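Local structure of glutathione S-transferase (2YCD) at residues Leu127-Val132 / Ala144-Thr149; Lys14-Ile19 / Pro48-Arg53; Glu168-Ser173 / Leu201-Arg206. The protein probably transfers glutathione onto electrophilic compounds, as glutathione transferases do, and may so help a soil bacterium detoxify herbicides. One frame throughout, in Å; residues are numbered along the deposited sequence.

Contact 1 of 3, residues Leu127-Val132 / Ala144-Thr149; sequences LNFTTV and ARLART
The hydroxyl of Thr149 has two carbonyls of its own helix near it, Arg145 O and Leu146 O, each 3.2 Å from OG1. Across the contact this oxygen meets carbon: it lies at the edge of the Phe129 ring, near the ring plane and 3.8 Å from CD1, and it also packs on Phe129 CA. With chi1 at 59°, OG1 is held between the backbone N and the carbonyl carbon of Thr149, and the methyl CG2 is turned to the Asn128 backbone, 3.6 Å from Asn128 O. Further along, Leu146 brings its CD1 obliquely against the Phe129 ring, 3.5 Å from CE1. Trp133 sets its ring beside Phe129 as well, with the planes only about 20° apart.

Helices 105-135 and 142-164 form an antiparallel hairpin in the all-helical C-terminal domain of the GST fold, and here their local axes approach to 8.8 Å at 161°. Val132 points toward helix 142-164, with both methyls in use. CG1, anti to its own N, presses on the backbone of the facing helix at Leu146 N, 3.6 Å away. CG2 splits its contacts between Thr149 CG2 and the aliphatic part of Arg145, 4.1 Å from Arg145 CD. The charged end of that arginine runs on to a salt bridge with Glu136. Arg148 forms a salt bridge with Glu139 of the second subunit, and Asn128 packs on Asn128 of that subunit.

Contact 2 of 3, residues Lys14-Ile19 / Pro48-Arg53; sequences KPNPTI and PYHVRR
Asn16 and His50 both carry CG anti to their carbonyl carbon (chi1 -64° and -49°), which swings the amide and the imidazole toward each other. Asn16 ND2 then donates to His50 NE2 at 3.0 Å, nearly straight at 165°. The donor is tilted out of the imidazole plane while the acceptor stays in the amide plane. With NE2 taken as acceptor, a neutral ring would probably carry its proton on ND1.

The backbones pair in parallel. His50 uses both of its polar backbone atoms on the residues flanking Thr18: its N donates to Pro17 O (3.0 Å) and its O accepts from Ile19 N (2.9 Å). Arg52 N continues the pattern to Ile19 O at 2.9 Å. On the face turned to helix 35-45, Ile19 reaches Val51 CG1 with its CG1 (3.8 Å) and Tyr49 CE2 with its CD1 (4.1 Å). Before the strands begin, Pro17 CG lies against Tyr49 CB. The Tyr49 hydroxyl is held by Arg39 of that helix.

Strand 18-22, helix 35-45 and strand 50-54 thus form the beta-alpha-beta unit that opens the thioredoxin-like N-terminal domain of glutathione transferases.

Contact 3 of 3, residues Glu168-Ser173 / Leu201-Arg206; sequences EWLEGS and LAYVER
The loop that leads into helix 176-185 of the GST C-terminal domain is pinned here to helix 198-208. Its carbonyl Glu168 O is gripped side-on by Arg206, which sends two nitrogens to this one atom: NE at 3.1 Å and NH2 at 3.0 Å. The NE bond lies in the carbonyl plane, on a lone pair, whereas NH2 comes in tilted 35° from that plane. A bend in the arginine chain at chi3 (-65°) turns the guanidinium edge to the oxygen, and one of its faces rests over Tyr203 CA.

The Trp169 ring slots in beside this clamp. Its CH2 abuts the helix backbone with Arg206 O at the ring edge, 3.7 Å away, and also touches Arg206 CB. Glu168 CG sits over one face of the indole near its rim, 3.4 Å above the plane. Tyr203 meets the same ring obliquely, its CE1 3.8 Å from Trp169 CE3, and then crosses Leu170 at about a right angle, with OH 3.3 Å from Leu170 CD1. That hydroxyl is hydrogen-bonded to Asp178 OD1, which also takes the N-H of Leu170. A single carboxylate oxygen on helix 176-185 therefore serves both sides of the contact.

Because the carbonyl that Arg206 grips is neutral, these two bonds do not cancel its charge. The Glu168 carboxylate, with OE2 5.3 Å from Arg206 NE, probably adds a longer-range attraction, while the guanidinium is too distant from the indole for more than a weak cation-pi effect.

How the contacts relate
From the N terminus the three contacts follow in series, none nesting within or crossing another. Contact 2 comes first, closing a loop of 28 residues that contains helix 35-45 and joining two strands of the thioredoxin-like domain. Contact 1 is next: its 11 intervening residues hold the facing ends of helices 105-135 and 142-164 and the short turn between them. Contact 3 closes the last loop, 27 residues including helix 176-185, and ties the approach to that helix to helix 198-208. Contacts 1 and 3 belong to the same helical domain, their centres about 26 Å apart. Contacts 1 and 2 lie on opposite sides of the chain's centre, with about 36 Å between their centres.

Contact 1 of 3, residues Leu127-Val132 / Ala144-Thr149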
loop_
_atom_site.group_PDB
_atom_site.type_symbol
_atom_site.label_atom_id
_atom_site.label_comp_id
_atom_site.label_asym_id
_atom_site.label_seq_id
_atom_site.Cartn_x
_atom_site.Cartn_y
_atom_site.Cartn_z
ATOM N N LEU A 127 -9.653 6.277 4.118
ATOM C CA LEU A 127 -9.029 6.981 5.229
ATOM C C LEU A 127 -9.069 8.499 5.050
ATOM O O LEU A 127 -9.186 9.236 6.032
ATOM C CB LEU A 127 -7.591 6.501 5.417
ATOM C CG LEU A 127 -7.495 5.016 5.769
ATOM C CD1 LEU A 127 -6.054 4.656 6.121
ATOM C CD2 LEU A 127 -8.443 4.650 6.912
ATOM N N ASN A 128 -8.982 8.976 3.813
ATOM C CA ASN A 128 -9.084 10.418 3.579
ATOM C C ASN A 128 -10.448 10.906 4.072
ATOM O O ASN A 128 -10.554 11.977 4.675
ATOM C CB ASN A 128 -8.855 10.785 2.103
ATOM C CG ASN A 128 -7.400 10.674 1.695
ATOM O OD1 ASN A 128 -6.505 10.614 2.538
ATOM N ND2 ASN A 128 -7.163 10.636 0.395
ATOM N N PHE A 129 -11.469 10.087 3.859
ATOM C CA PHE A 129 -12.810 10.381 4.346
ATOM C C PHE A 129 -12.970 10.223 5.850
ATOM O O PHE A 129 -13.445 11.148 6.525
ATOM C CB PHE A 129 -13.845 9.525 3.612
ATOM C CG PHE A 129 -15.223 9.600 4.210
ATOM C CD1 PHE A 129 -16.048 10.694 3.970
ATOM C CD2 PHE A 129 -15.683 8.583 5.016
ATOM C CE1 PHE A 129 -17.321 10.761 4.529
ATOM C CE2 PHE A 129 -16.942 8.645 5.589
ATOM C CZ PHE A 129 -17.760 9.737 5.339
ATOM N N THR A 130 -12.577 9.080 6.402
ATOM C CA THR A 130 -12.831 8.846 7.827
ATOM C C THR A 130 -11.998 9.767 8.726
ATOM O O THR A 130 -12.422 10.101 9.839
ATOM C CB THR A 130 -12.648 7.359 8.222
ATOM O OG1 THR A 130 -11.291 6.975 8.004
ATOM C CG2 THR A 130 -13.576 6.474 7.406
ATOM N N THR A 131 -10.839 10.206 8.243
ATOM C CA THR A 131 -10.008 11.138 8.992
ATOM C C THR A 131 -10.732 12.477 9.184
ATOM O O THR A 131 -10.792 13.007 10.303
ATOM C CB THR A 131 -8.651 11.359 8.308
ATOM O OG1 THR A 131 -7.876 10.155 8.409
ATOM C CG2 THR A 131 -7.877 12.504 8.979
ATOM N N VAL A 132 -11.284 13.021 8.100
ATOM C CA VAL A 132 -12.068 14.246 8.177
ATOM C C VAL A 132 -13.327 14.007 9.006
ATOM O O VAL A 132 -13.660 14.798 9.900
ATOM C CB VAL A 132 -12.459 14.753 6.773
ATOM C CG1 VAL A 132 -13.309 16.026 6.893
ATOM C CG2 VAL A 132 -11.211 15.019 5.938
ATOM N N ALA A 144 -17.338 20.840 4.506
ATOM C CA ALA A 144 -16.876 21.058 3.139
ATOM C C ALA A 144 -15.775 20.079 2.718
ATOM O O ALA A 144 -15.825 19.513 1.624
ATOM C CB ALA A 144 -16.420 22.489 2.949
ATOM N N ARG A 145 -14.782 19.886 3.581
ATOM C CA ARG A 145 -13.699 18.938 3.312
ATOM C C ARG A 145 -14.275 17.520 3.320
ATOM O O ARG A 145 -13.837 16.628 2.582
ATOM C CB ARG A 145 -12.616 19.073 4.379
ATOM C CG ARG A 145 -11.211 18.670 3.948
ATOM C CD ARG A 145 -10.220 18.873 5.095
ATOM N NE ARG A 145 -10.348 20.199 5.697
ATOM C CZ ARG A 145 -9.964 20.510 6.934
ATOM N NH1 ARG A 145 -9.424 19.589 7.719
ATOM N NH2 ARG A 145 -10.124 21.747 7.391
ATOM N N LEU A 146 -15.268 17.322 4.173
ATOM C CA LEU A 146 -15.999 16.074 4.221
ATOM C C LEU A 146 -16.678 15.779 2.880
ATOM O O LEU A 146 -16.590 14.667 2.352
ATOM C CB LEU A 146 -17.035 16.120 5.353
ATOM C CG LEU A 146 -17.741 14.815 5.719
ATOM C CD1 LEU A 146 -16.748 13.798 6.238
ATOM C CD2 LEU A 146 -18.811 15.077 6.765
ATOM N N ALA A 147 -17.349 16.780 2.318
ATOM C CA ALA A 147 -18.051 16.566 1.056
ATOM C C ALA A 147 -17.082 16.173 -0.057
ATOM O O ALA A 147 -17.386 15.284 -0.860
ATOM C CB ALA A 147 -18.868 17.802 0.667
ATOM N N ARG A 148 -15.920 16.814 -0.091
ATOM C CA ARG A 148 -14.925 16.517 -1.118
ATOM C C ARG A 148 -14.386 15.100 -1.001
ATOM O O ARG A 148 -14.343 14.362 -1.989
ATOM C CB ARG A 148 -13.780 17.526 -1.082
ATOM C CG ARG A 148 -14.232 18.934 -1.417
ATOM C CD ARG A 148 -13.072 19.893 -1.552
ATOM N NE ARG A 148 -13.535 21.237 -1.892
ATOM C CZ ARG A 148 -12.729 22.259 -2.160
ATOM N NH1 ARG A 148 -11.413 22.090 -2.127
ATOM N NH2 ARG A 148 -13.238 23.449 -2.459
ATOM N N THR A 149 -13.973 14.709 0.200
ATOM C CA THR A 149 -13.434 13.358 0.370
ATOM C C THR A 149 -14.530 12.323 0.155
ATOM O O THR A 149 -14.278 11.247 -0.378
ATOM C CB THR A 149 -12.767 13.150 1.744
ATOM O OG1 THR A 149 -13.718 13.389 2.791
ATOM C CG2 THR A 149 -11.580 14.084 1.920
#

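Contact 2 of 3, residues Lys14-Ile19 / Pro48-Arg53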
loop_
_atom_site.group_PDB
_atom_site.type_symbol
_atom_site.label_atom_id
_atom_site.label_comp_id
_atom_site.label_asym_id
_atom_site.label_seq_id
_atom_site.Cartn_x
_atom_site.Cartn_y
_atom_site.Cartn_z
ATOM N N LYS A 14 8.894 -26.025 14.352
ATOM C CA LYS A 14 8.670 -24.662 13.881
ATOM C C LYS A 14 7.879 -23.868 14.913
ATOM O O LYS A 14 6.776 -24.254 15.289
ATOM C CB LYS A 14 7.940 -24.675 12.547
ATOM N N PRO A 15 8.440 -22.747 15.375
ATOM C CA PRO A 15 7.765 -21.985 16.428
ATOM C C PRO A 15 6.586 -21.182 15.886
ATOM O O PRO A 15 6.682 -20.577 14.816
ATOM C CB PRO A 15 8.865 -21.048 16.922
ATOM C CG PRO A 15 9.733 -20.845 15.752
ATOM C CD PRO A 15 9.711 -22.127 14.967
ATOM N N ASN A 16 5.479 -21.187 16.618
ATOM C CA ASN A 16 4.354 -20.293 16.348
ATOM C C ASN A 16 4.830 -18.844 16.313
ATOM O O ASN A 16 5.723 -18.475 17.064
ATOM C CB ASN A 16 3.340 -20.410 17.486
ATOM C CG ASN A 16 2.714 -21.790 17.600
ATOM O OD1 ASN A 16 2.684 -22.580 16.646
ATOM N ND2 ASN A 16 2.200 -22.083 18.786
ATOM N N PRO A 17 4.228 -18.015 15.453
ATOM C CA PRO A 17 4.564 -16.595 15.454
ATOM C C PRO A 17 3.850 -15.830 16.579
ATOM O O PRO A 17 2.830 -16.281 17.126
ATOM C CB PRO A 17 4.058 -16.131 14.086
ATOM C CG PRO A 17 2.860 -16.980 13.852
ATOM C CD PRO A 17 3.230 -18.348 14.420
ATOM N N THR A 18 4.427 -14.683 16.926
ATOM C CA THR A 18 3.881 -13.769 17.915
ATOM C C THR A 18 3.638 -12.412 17.244
ATOM O O THR A 18 4.521 -11.885 16.569
ATOM C CB THR A 18 4.847 -13.581 19.100
ATOM O OG1 THR A 18 5.041 -14.854 19.728
ATOM C CG2 THR A 18 4.269 -12.590 20.113
ATOM N N ILE A 19 2.440 -11.869 17.409
ATOM C CA ILE A 19 2.116 -10.573 16.832
ATOM C C ILE A 19 1.837 -9.533 17.905
ATOM O O ILE A 19 1.325 -9.852 18.985
ATOM C CB ILE A 19 0.947 -10.665 15.853
ATOM C CG1 ILE A 19 -0.345 -10.969 16.585
ATOM C CG2 ILE A 19 1.253 -11.712 14.752
ATOM C CD1 ILE A 19 -1.563 -10.951 15.667
ATOM N N PRO A 48 -1.499 -21.805 14.695
ATOM C CA PRO A 48 -1.590 -21.225 16.043
ATOM C C PRO A 48 -0.623 -20.057 16.217
ATOM O O PRO A 48 0.457 -20.052 15.631
ATOM C CB PRO A 48 -1.196 -22.392 16.971
ATOM C CG PRO A 48 -1.389 -23.629 16.135
ATOM C CD PRO A 48 -1.100 -23.227 14.716
ATOM N N TYR A 49 -1.025 -19.055 16.987
ATOM C CA TYR A 49 -0.181 -17.887 17.174
ATOM C C TYR A 49 -0.380 -17.310 18.569
ATOM O O TYR A 49 -1.273 -17.741 19.341
ATOM C CB TYR A 49 -0.462 -16.825 16.090
ATOM C CG TYR A 49 -1.835 -16.185 16.201
ATOM C CD1 TYR A 49 -2.956 -16.791 15.647
ATOM C CD2 TYR A 49 -2.008 -14.977 16.864
ATOM C CE1 TYR A 49 -4.221 -16.212 15.741
ATOM C CE2 TYR A 49 -3.277 -14.386 16.964
ATOM C CZ TYR A 49 -4.374 -15.022 16.419
ATOM O OH TYR A 49 -5.619 -14.434 16.522
ATOM N N HIS A 50 0.456 -16.338 18.889
ATOM C CA HIS A 50 0.456 -15.689 20.189
ATOM C C HIS A 50 0.444 -14.191 19.999
ATOM O O HIS A 50 0.793 -13.691 18.917
ATOM C CB HIS A 50 1.691 -16.127 20.995
ATOM C CG HIS A 50 1.868 -17.605 21.012
ATOM N ND1 HIS A 50 1.188 -18.420 21.893
ATOM C CD2 HIS A 50 2.566 -18.434 20.197
ATOM C CE1 HIS A 50 1.488 -19.679 21.647
ATOM N NE2 HIS A 50 2.324 -19.717 20.619
ATOM N N VAL A 51 0.034 -13.468 21.032
ATOM C CA VAL A 51 0.054 -12.017 20.964
ATOM C C VAL A 51 0.846 -11.407 22.104
ATOM O O VAL A 51 0.961 -11.992 23.197
ATOM C CB VAL A 51 -1.364 -11.391 20.909
ATOM C CG1 VAL A 51 -2.194 -12.020 19.782
ATOM C CG2 VAL A 51 -2.092 -11.512 22.253
ATOM N N ARG A 52 1.408 -10.240 21.821
ATOM C CA ARG A 52 2.038 -9.414 22.828
ATOM C C ARG A 52 1.286 -8.090 22.862
ATOM O O ARG A 52 1.281 -7.349 21.876
ATOM C CB ARG A 52 3.515 -9.203 22.489
ATOM C CG ARG A 52 4.279 -8.388 23.501
ATOM C CD ARG A 52 5.777 -8.716 23.461
ATOM N NE ARG A 52 6.374 -8.456 22.153
ATOM C CZ ARG A 52 6.968 -7.314 21.821
ATOM N NH1 ARG A 52 7.039 -6.328 22.703
ATOM N NH2 ARG A 52 7.491 -7.158 20.608
ATOM N N ARG A 53 0.629 -7.813 23.987
ATOM C CA ARG A 53 -0.179 -6.606 24.121
ATOM C C ARG A 53 0.674 -5.413 24.528
ATOM O O ARG A 53 1.457 -5.493 25.479
ATOM C CB ARG A 53 -1.264 -6.829 25.177
ATOM C CG ARG A 53 -2.278 -7.914 24.836
ATOM C CD ARG A 53 -3.206 -8.187 26.029
ATOM N NE ARG A 53 -2.450 -8.604 27.207
ATOM C CZ ARG A 53 -2.911 -8.550 28.454
ATOM N NH1 ARG A 53 -4.136 -8.095 28.702
ATOM N NH2 ARG A 53 -2.142 -8.949 29.458
#

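Contact 3 of 3, residues Glu168-Ser173 / Leu201-Arg206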
loop_
_atom_site.group_PDB
_atom_site.type_symbol
_atom_site.label_atom_id
_atom_site.label_comp_id
_atom_site.label_asym_id
_atom_site.label_seq_id
_atom_site.Cartn_x
_atom_site.Cartn_y
_atom_site.Cartn_z
ATOM N N GLU A 168 -17.942 -13.945 -6.363
ATOM C CA GLU A 168 -17.943 -14.284 -4.947
ATOM C C GLU A 168 -16.767 -13.579 -4.252
ATOM O O GLU A 168 -16.957 -12.962 -3.210
ATOM C CB GLU A 168 -17.847 -15.801 -4.743
ATOM C CG GLU A 168 -18.141 -16.231 -3.313
ATOM C CD GLU A 168 -17.974 -17.729 -3.095
ATOM O OE1 GLU A 168 -17.585 -18.432 -4.047
ATOM O OE2 GLU A 168 -18.217 -18.188 -1.963
ATOM N N TRP A 169 -15.590 -13.666 -4.871
ATOM C CA TRP A 169 -14.350 -13.103 -4.321
ATOM C C TRP A 169 -13.638 -12.324 -5.414
ATOM O O TRP A 169 -14.039 -12.364 -6.580
ATOM C CB TRP A 169 -13.454 -14.214 -3.757
ATOM C CG TRP A 169 -14.162 -15.116 -2.769
ATOM C CD1 TRP A 169 -14.466 -16.440 -2.943
ATOM C CD2 TRP A 169 -14.660 -14.757 -1.470
ATOM N NE1 TRP A 169 -15.112 -16.920 -1.832
ATOM C CE2 TRP A 169 -15.253 -15.907 -0.919
ATOM C CE3 TRP A 169 -14.660 -13.575 -0.717
ATOM C CZ2 TRP A 169 -15.832 -15.922 0.350
ATOM C CZ3 TRP A 169 -15.251 -13.582 0.544
ATOM C CH2 TRP A 169 -15.828 -14.752 1.061
ATOM N N LEU A 170 -12.585 -11.599 -5.052
ATOM C CA LEU A 170 -11.885 -10.759 -6.029
ATOM C C LEU A 170 -11.205 -11.535 -7.167
ATOM O O LEU A 170 -11.238 -11.078 -8.319
ATOM C CB LEU A 170 -10.872 -9.846 -5.332
ATOM C CG LEU A 170 -11.453 -8.734 -4.441
ATOM C CD1 LEU A 170 -10.364 -8.211 -3.527
ATOM C CD2 LEU A 170 -12.096 -7.591 -5.217
ATOM N N GLU A 171 -10.539 -12.643 -6.856
ATOM C CA GLU A 171 -9.803 -13.425 -7.877
ATOM C C GLU A 171 -10.076 -14.915 -7.747
ATOM O O GLU A 171 -9.254 -15.670 -7.221
ATOM C CB GLU A 171 -8.288 -13.157 -7.795
ATOM C CG GLU A 171 -7.418 -13.974 -8.776
ATOM C CD GLU A 171 -7.859 -13.865 -10.232
ATOM O OE1 GLU A 171 -8.159 -12.744 -10.701
ATOM O OE2 GLU A 171 -7.905 -14.916 -10.912
ATOM N N GLY A 172 -11.241 -15.347 -8.212
ATOM C CA GLY A 172 -11.597 -16.751 -8.136
ATOM C C GLY A 172 -11.877 -17.171 -6.710
ATOM O O GLY A 172 -12.842 -16.706 -6.098
ATOM N N SER A 173 -11.027 -18.023 -6.160
ATOM C CA SER A 173 -11.211 -18.544 -4.812
ATOM C C SER A 173 -10.858 -17.493 -3.764
ATOM O O SER A 173 -10.076 -16.575 -4.031
ATOM C CB SER A 173 -10.335 -19.782 -4.597
ATOM O OG SER A 173 -10.712 -20.831 -5.469
ATOM N N LEU A 201 -21.524 -4.619 0.205
ATOM C CA LEU A 201 -22.046 -5.031 1.500
ATOM C C LEU A 201 -22.112 -6.553 1.604
ATOM O O LEU A 201 -21.692 -7.138 2.597
ATOM C CB LEU A 201 -23.438 -4.439 1.686
ATOM C CG LEU A 201 -24.095 -4.760 3.029
ATOM C CD1 LEU A 201 -23.209 -4.288 4.185
ATOM C CD2 LEU A 201 -25.464 -4.094 3.082
ATOM N N ALA A 202 -22.650 -7.197 0.574
ATOM C CA ALA A 202 -22.777 -8.650 0.562
ATOM C C ALA A 202 -21.405 -9.323 0.568
ATOM O O ALA A 202 -21.220 -10.373 1.193
ATOM C CB ALA A 202 -23.608 -9.106 -0.653
ATOM N N TYR A 203 -20.457 -8.718 -0.145
ATOM C CA TYR A 203 -19.071 -9.192 -0.187
ATOM C C TYR A 203 -18.435 -9.158 1.217
ATOM O O TYR A 203 -17.890 -10.152 1.686
ATOM C CB TYR A 203 -18.302 -8.336 -1.201
ATOM C CG TYR A 203 -16.794 -8.524 -1.227
ATOM C CD1 TYR A 203 -16.222 -9.698 -1.683
ATOM C CD2 TYR A 203 -15.949 -7.505 -0.798
ATOM C CE1 TYR A 203 -14.841 -9.865 -1.719
ATOM C CE2 TYR A 203 -14.574 -7.647 -0.836
ATOM C CZ TYR A 203 -14.017 -8.820 -1.287
ATOM O OH TYR A 203 -12.649 -8.970 -1.293
ATOM N N VAL A 204 -18.559 -8.030 1.898
ATOM C CA VAL A 204 -18.048 -7.916 3.265
ATOM C C VAL A 204 -18.714 -8.963 4.171
ATOM O O VAL A 204 -18.037 -9.637 4.950
ATOM C CB VAL A 204 -18.291 -6.508 3.806
ATOM C CG1 VAL A 204 -18.044 -6.455 5.319
ATOM C CG2 VAL A 204 -17.395 -5.512 3.076
ATOM N N GLU A 205 -20.037 -9.110 4.065
ATOM C CA GLU A 205 -20.738 -10.101 4.876
ATOM C C GLU A 205 -20.302 -11.535 4.559
ATOM O O GLU A 205 -20.207 -12.375 5.475
ATOM C CB GLU A 205 -22.267 -9.950 4.784
ATOM C CG GLU A 205 -22.798 -8.635 5.379
ATOM C CD GLU A 205 -22.420 -8.428 6.842
ATOM O OE1 GLU A 205 -22.278 -9.427 7.576
ATOM O OE2 GLU A 205 -22.269 -7.258 7.260
ATOM N N ARG A 206 -20.011 -11.830 3.295
ATOM C CA ARG A 206 -19.513 -13.162 2.932
ATOM C C ARG A 206 -18.203 -13.486 3.666
ATOM O O ARG A 206 -17.982 -14.617 4.120
ATOM C CB ARG A 206 -19.301 -13.283 1.420
ATOM C CG ARG A 206 -20.583 -13.536 0.639
ATOM C CD ARG A 206 -20.299 -14.086 -0.761
ATOM N NE ARG A 206 -19.604 -13.131 -1.603
ATOM C CZ ARG A 206 -20.187 -12.103 -2.202
ATOM N NH1 ARG A 206 -21.492 -11.879 -2.035
ATOM N NH2 ARG A 206 -19.473 -11.299 -2.966
#